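Local coordinates for protein alanine racemase 1 (PDB 4Y2W) that is a two-domain enzyme of the alanine racemase family, joining a TIM-barrel N-terminal domain to a beta-rich C-terminal domain in a two-chain assembly, at residues V6-R10 with P284-D289; R253-L257 with G328-G332. The protein carries 1 engineered substitution. One frame throughout, in Å; residues are numbered along the deposited sequence.

Interaction 1 (V6-R10 with P284-D289); sequences VRPTR and PVGYAD. With ALA (alanine), chain D.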
loop_
_atom_site.group_PDB
_atom_site.type_symbol
_atom_site.label_atom_id
_atom_site.label_comp_id
_atom_site.label_asym_id
_atom_site.label_seq_id
_atom_site.Cartn_x
_atom_site.Cartn_y
_atom_site.Cartn_z
ATOM N N VAL A 6 -2.220 17.901 9.968
ATOM C CA VAL A 6 -2.171 16.567 9.370
ATOM C C VAL A 6 -3.237 16.424 8.285
ATOM O O VAL A 6 -4.293 17.054 8.355
ATOM C CB VAL A 6 -2.363 15.470 10.443
ATOM C CG1 VAL A 6 -2.325 14.076 9.823
ATOM C CG2 VAL A 6 -1.294 15.596 11.519
ATOM N N ARG A 7 -2.953 15.593 7.283
ATOM C CA ARG A 7 -3.904 15.314 6.206
ATOM C C ARG A 7 -5.262 14.897 6.774
ATOM O O ARG A 7 -5.315 14.200 7.792
ATOM C CB ARG A 7 -3.367 14.205 5.297
ATOM C CG ARG A 7 -4.246 13.892 4.098
ATOM C CD ARG A 7 -3.807 12.616 3.415
ATOM N NE ARG A 7 -4.705 12.252 2.323
ATOM C CZ ARG A 7 -4.683 11.088 1.673
ATOM N NH1 ARG A 7 -3.808 10.142 2.001
ATOM N NH2 ARG A 7 -5.551 10.864 0.698
ATOM N N PRO A 8 -6.364 15.316 6.122
ATOM C CA PRO A 8 -7.683 14.902 6.601
ATOM C C PRO A 8 -7.825 13.380 6.699
ATOM O O PRO A 8 -8.178 12.866 7.763
ATOM C CB PRO A 8 -8.635 15.485 5.552
ATOM C CG PRO A 8 -7.908 16.653 4.992
ATOM C CD PRO A 8 -6.466 16.253 4.988
ATOM N N THR A 9 -7.542 12.676 5.604
ATOM C CA THR A 9 -7.541 11.214 5.601
ATOM C C THR A 9 -6.352 10.725 6.423
ATOM O O THR A 9 -5.211 11.071 6.125
ATOM C CB THR A 9 -7.467 10.658 4.166
ATOM O OG1 THR A 9 -8.695 10.938 3.487
ATOM C CG2 THR A 9 -7.238 9.156 4.159
ATOM N N ARG A 10 -6.622 9.928 7.458
ATOM C CA ARG A 10 -5.584 9.542 8.417
ATOM C C ARG A 10 -5.875 8.237 9.143
ATOM O O ARG A 10 -7.012 7.761 9.173
ATOM C CB ARG A 10 -5.416 10.642 9.467
ATOM C CG ARG A 10 -6.622 10.822 10.383
ATOM C CD ARG A 10 -6.476 12.051 11.263
ATOM N NE ARG A 10 -6.479 13.291 10.487
ATOM C CZ ARG A 10 -6.258 14.501 10.994
ATOM N NH1 ARG A 10 -6.014 14.665 12.289
ATOM N NH2 ARG A 10 -6.281 15.560 10.197
ATOM N N PRO A 284 -11.897 12.810 0.775
ATOM C CA PRO A 284 -10.603 12.694 0.115
ATOM C C PRO A 284 -9.868 11.399 0.469
ATOM O O PRO A 284 -8.720 11.434 0.911
ATOM C CB PRO A 284 -9.857 13.925 0.631
ATOM C CG PRO A 284 -10.375 14.092 2.020
ATOM C CD PRO A 284 -11.810 13.629 1.998
ATOM N N VAL A 285 -10.535 10.265 0.263
ATOM C CA VAL A 285 -9.905 8.959 0.402
ATOM C C VAL A 285 -10.300 8.078 -0.780
ATOM O O VAL A 285 -11.469 8.022 -1.160
ATOM C CB VAL A 285 -10.263 8.273 1.744
ATOM C CG1 VAL A 285 -11.740 7.899 1.811
ATOM C CG2 VAL A 285 -9.379 7.048 1.968
ATOM N N GLY A 286 -9.315 7.405 -1.364
ATOM C CA GLY A 286 -9.547 6.537 -2.515
ATOM C C GLY A 286 -8.727 5.267 -2.424
ATOM O O GLY A 286 -8.208 4.942 -1.358
ATOM N N TYR A 287 -8.599 4.553 -3.541
ATOM C CA TYR A 287 -7.946 3.237 -3.523
ATOM C C TYR A 287 -6.426 3.290 -3.387
ATOM O O TYR A 287 -5.811 2.318 -2.943
ATOM C CB TYR A 287 -8.366 2.365 -4.718
ATOM C CG TYR A 287 -8.191 2.964 -6.099
ATOM C CD1 TYR A 287 -6.932 3.071 -6.684
ATOM C CD2 TYR A 287 -9.295 3.377 -6.841
ATOM C CE1 TYR A 287 -6.777 3.598 -7.958
ATOM C CE2 TYR A 287 -9.150 3.901 -8.114
ATOM C CZ TYR A 287 -7.891 4.010 -8.667
ATOM O OH TYR A 287 -7.753 4.540 -9.926
ATOM N N ALA A 288 -5.823 4.418 -3.745
ATOM C CA ALA A 288 -4.391 4.599 -3.550
ATOM C C ALA A 288 -4.043 4.751 -2.071
ATOM O O ALA A 288 -2.879 4.619 -1.691
ATOM C CB ALA A 288 -3.899 5.803 -4.332
ATOM N N ASP A 289 -5.052 5.038 -1.248
ATOM C CA ASP A 289 -4.879 5.154 0.199
ATOM C C ASP A 289 -5.118 3.841 0.937
ATOM O O ASP A 289 -4.813 3.738 2.128
ATOM C CB ASP A 289 -5.817 6.224 0.751
ATOM C CG ASP A 289 -5.506 7.602 0.209
ATOM O OD1 ASP A 289 -4.315 7.961 0.150
ATOM O OD2 ASP A 289 -6.447 8.339 -0.158
HETATM N N ALA D . -9.064 9.794 -11.490
HETATM C CA ALA D . -8.824 8.382 -11.900
HETATM C C ALA D . -9.335 7.426 -10.821
HETATM O O ALA D . -9.454 7.816 -9.661
HETATM C CB ALA D . -7.342 8.150 -12.173
HETATM O OXT ALA D . -9.647 6.255 -11.067
#

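Interaction 2 (R253-L257 with G328-G332); sequences RVVHL and GVEIG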
loop_
_atom_site.group_PDB
_atom_site.type_symbol
_atom_site.label_atom_id
_atom_site.label_comp_id
_atom_site.label_asym_id
_atom_site.label_seq_id
_atom_site.Cartn_x
_atom_site.Cartn_y
_atom_site.Cartn_z
ATOM N N ARG A 253 -12.368 13.106 6.304
ATOM C CA ARG A 253 -13.230 14.259 6.565
ATOM C C ARG A 253 -14.134 14.604 5.389
ATOM O O ARG A 253 -13.823 14.299 4.236
ATOM C CB ARG A 253 -12.384 15.484 6.911
ATOM C CG ARG A 253 -11.495 15.314 8.131
ATOM C CD ARG A 253 -12.284 15.394 9.425
ATOM N NE ARG A 253 -11.550 14.788 10.536
ATOM C CZ ARG A 253 -11.784 15.017 11.829
ATOM N NH1 ARG A 253 -12.741 15.858 12.224
ATOM N NH2 ARG A 253 -11.040 14.401 12.737
ATOM N N VAL A 254 -15.251 15.259 5.695
ATOM C CA VAL A 254 -16.140 15.755 4.658
ATOM C C VAL A 254 -15.473 16.975 4.030
ATOM O O VAL A 254 -15.101 17.925 4.723
ATOM C CB VAL A 254 -17.543 16.105 5.197
ATOM C CG1 VAL A 254 -18.428 16.630 4.074
ATOM C CG2 VAL A 254 -18.189 14.883 5.842
ATOM N N VAL A 255 -15.310 16.912 2.715
ATOM C CA VAL A 255 -14.565 17.906 1.953
ATOM C C VAL A 255 -15.473 18.696 1.001
ATOM O O VAL A 255 -15.117 19.793 0.573
ATOM C CB VAL A 255 -13.389 17.199 1.216
ATOM C CG1 VAL A 255 -13.247 17.614 -0.246
ATOM C CG2 VAL A 255 -12.089 17.397 1.984
ATOM N N HIS A 256 -16.643 18.152 0.682
ATOM C CA HIS A 256 -17.586 18.837 -0.192
ATOM C C HIS A 256 -18.991 18.289 -0.007
ATOM O O HIS A 256 -19.172 17.081 0.091
ATOM C CB HIS A 256 -17.157 18.680 -1.648
ATOM C CG HIS A 256 -18.095 19.312 -2.630
ATOM N ND1 HIS A 256 -18.476 20.634 -2.551
ATOM C CD2 HIS A 256 -18.714 18.806 -3.722
ATOM C CE1 HIS A 256 -19.292 20.915 -3.551
ATOM N NE2 HIS A 256 -19.452 19.822 -4.276
ATOM N N LEU A 257 -19.974 19.189 0.040
ATOM C CA LEU A 257 -21.389 18.818 0.103
ATOM C C LEU A 257 -22.162 19.492 -1.029
ATOM O O LEU A 257 -22.095 20.712 -1.185
ATOM C CB LEU A 257 -21.989 19.247 1.443
ATOM C CG LEU A 257 -21.392 18.614 2.702
ATOM C CD1 LEU A 257 -21.712 19.457 3.928
ATOM C CD2 LEU A 257 -21.898 17.190 2.877
ATOM N N GLY A 328 -27.581 17.687 10.000
ATOM C CA GLY A 328 -26.551 18.582 10.523
ATOM C C GLY A 328 -25.154 18.320 9.997
ATOM O O GLY A 328 -24.172 18.579 10.692
ATOM N N VAL A 329 -25.061 17.830 8.762
ATOM C CA VAL A 329 -23.771 17.485 8.162
ATOM C C VAL A 329 -23.036 18.757 7.751
ATOM O O VAL A 329 -23.642 19.704 7.245
ATOM C CB VAL A 329 -23.930 16.543 6.948
ATOM C CG1 VAL A 329 -22.583 16.270 6.292
ATOM C CG2 VAL A 329 -24.570 15.230 7.375
ATOM N N GLU A 330 -21.725 18.761 7.981
ATOM C CA GLU A 330 -20.900 19.944 7.781
ATOM C C GLU A 330 -19.552 19.582 7.173
ATOM O O GLU A 330 -19.143 18.419 7.171
ATOM C CB GLU A 330 -20.665 20.646 9.118
ATOM C CG GLU A 330 -21.889 21.338 9.694
ATOM C CD GLU A 330 -21.544 22.240 10.864
ATOM O OE1 GLU A 330 -20.527 21.982 11.543
ATOM O OE2 GLU A 330 -22.290 23.211 11.101
ATOM N N ILE A 331 -18.863 20.601 6.669
ATOM C CA ILE A 331 -17.527 20.433 6.115
ATOM C C ILE A 331 -16.574 20.194 7.280
ATOM O O ILE A 331 -16.531 20.989 8.220
ATOM C CB ILE A 331 -17.072 21.685 5.327
ATOM C CG1 ILE A 331 -18.053 22.016 4.188
ATOM C CG2 ILE A 331 -15.660 21.500 4.792
ATOM C CD1 ILE A 331 -18.268 20.902 3.186
ATOM N N GLY A 332 -15.828 19.094 7.225
ATOM C CA GLY A 332 -14.878 18.753 8.279
ATOM C C GLY A 332 -15.424 17.821 9.347
ATOM O O GLY A 332 -14.770 17.600 10.370
#

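Interaction 1 (V6-R10 with P284-D289)
Thr9 lays its methyl CG2 over Val285, 3.7 Å from Val285 CG2, the two side chains crossing at about a right angle. Chi1 of -69° sets Thr9 OG1 beside its own backbone N and CG2 anti to it; from there OG1 donates to Pro284 O at 2.6 Å, from above the carbonyl plane, and also bonds to Thr252 OG1. Pro284 O takes a second, weak bond from Arg7 NH2. The extended Arg7 grips Asp289 end-on, NH1 reaching OD1 at 2.9 Å and NH2 reaching OD2 at 2.8 Å. This salt bridge is not coplanar; guanidinium and carboxylate are turned 59° apart, and both oxygens are met from above the carboxylate plane. Gly286 N bonds Asp289 OD2 from the opposite face, on its anti side, while Asp289 OD1 has a second charged partner in Arg369, so the buried carboxylate is held from several directions. Between the anchors at Pro284 and Asp289 the loop presents Tyr287, whose OH donates to OXT of the bound alanine at 2.8 Å. Met316 N and Tyr268 OH are also hydrogen-bonded to this ligand. An N-terminal segment thus braces, through an arginine-aspartate pair, a ligand-pocket loop of the C-terminal domain.

Interaction 2 (R253-L257 with G328-G332)
Gly332 N donates to Val254 O at 2.9 Å, the backbone bond that fastens the 328-332 loop to the long strand 248-260. The loop leads into strand 334-336, which pairs antiparallel with 248-260 in the mixed sheet of the C-terminal domain. The next atoms of Gly332 serve as well: its carbonyl O receives NH1 of Arg253 at 3.3 Å, in a nearly straight bond (N-H...O 168°) with the oxygen lying at the edge of the guanidinium, in its plane. A bend at chi2 (-76°) folds the arginine chain back to this oxygen, with CD also resting against it. With the loop held at Gly332, its earlier residues lie over the apolar side of the strand. Leu257 meets two residues of the loop. Its CD2 meets Val329 CG1 at 3.6 Å, the two side chains inclined to each other, and its CD1 meets Ile331 CD1 at 3.8 Å as leucine and isoleucine slide past one another in opposite directions. Although the CB of Ile331 points away from the strand, its chain curls back, bringing CD1 within 4.4 Å of Val254 CG1 as well. Val254 turns its CB toward Glu330 O, while the Glu330 carboxylate finds its charged partner in Lys2. On the other strand edge, Val255 and His256 both face Thr282 in a classic beta bulge, and the His256 ring meets Tyr107 of the second subunit edge-to-face. The attachment thus combines one backbone bond, one charged donor on a carbonyl and aliphatic contact around Leu257 that is only partly buried, with no salt bridge across it.

Overall arrangement
From the N terminus the chain passes through 6-10 into strand 10-14, makes the eight-stranded barrel, and returns in strand 248-260, which carries 253-257. It then runs along strand 278-283 to 284-289, where interaction 1 closes a loop of 273 intervening residues. Further on, 328-332 comes back to 253-257, and interaction 2 closes a shorter loop of 70 residues without helix. The two loops cross. Their centres lie about 15 Å apart, and Pro284 CG touches Val255 CG2 at 3.7 Å. Interaction 1 ties the segment before strand 10-14 to the loop after 278-283, interaction 2 the loop before 334-336 to strand 248-260, all four strands belonging to one mixed sheet; both reach the second subunit.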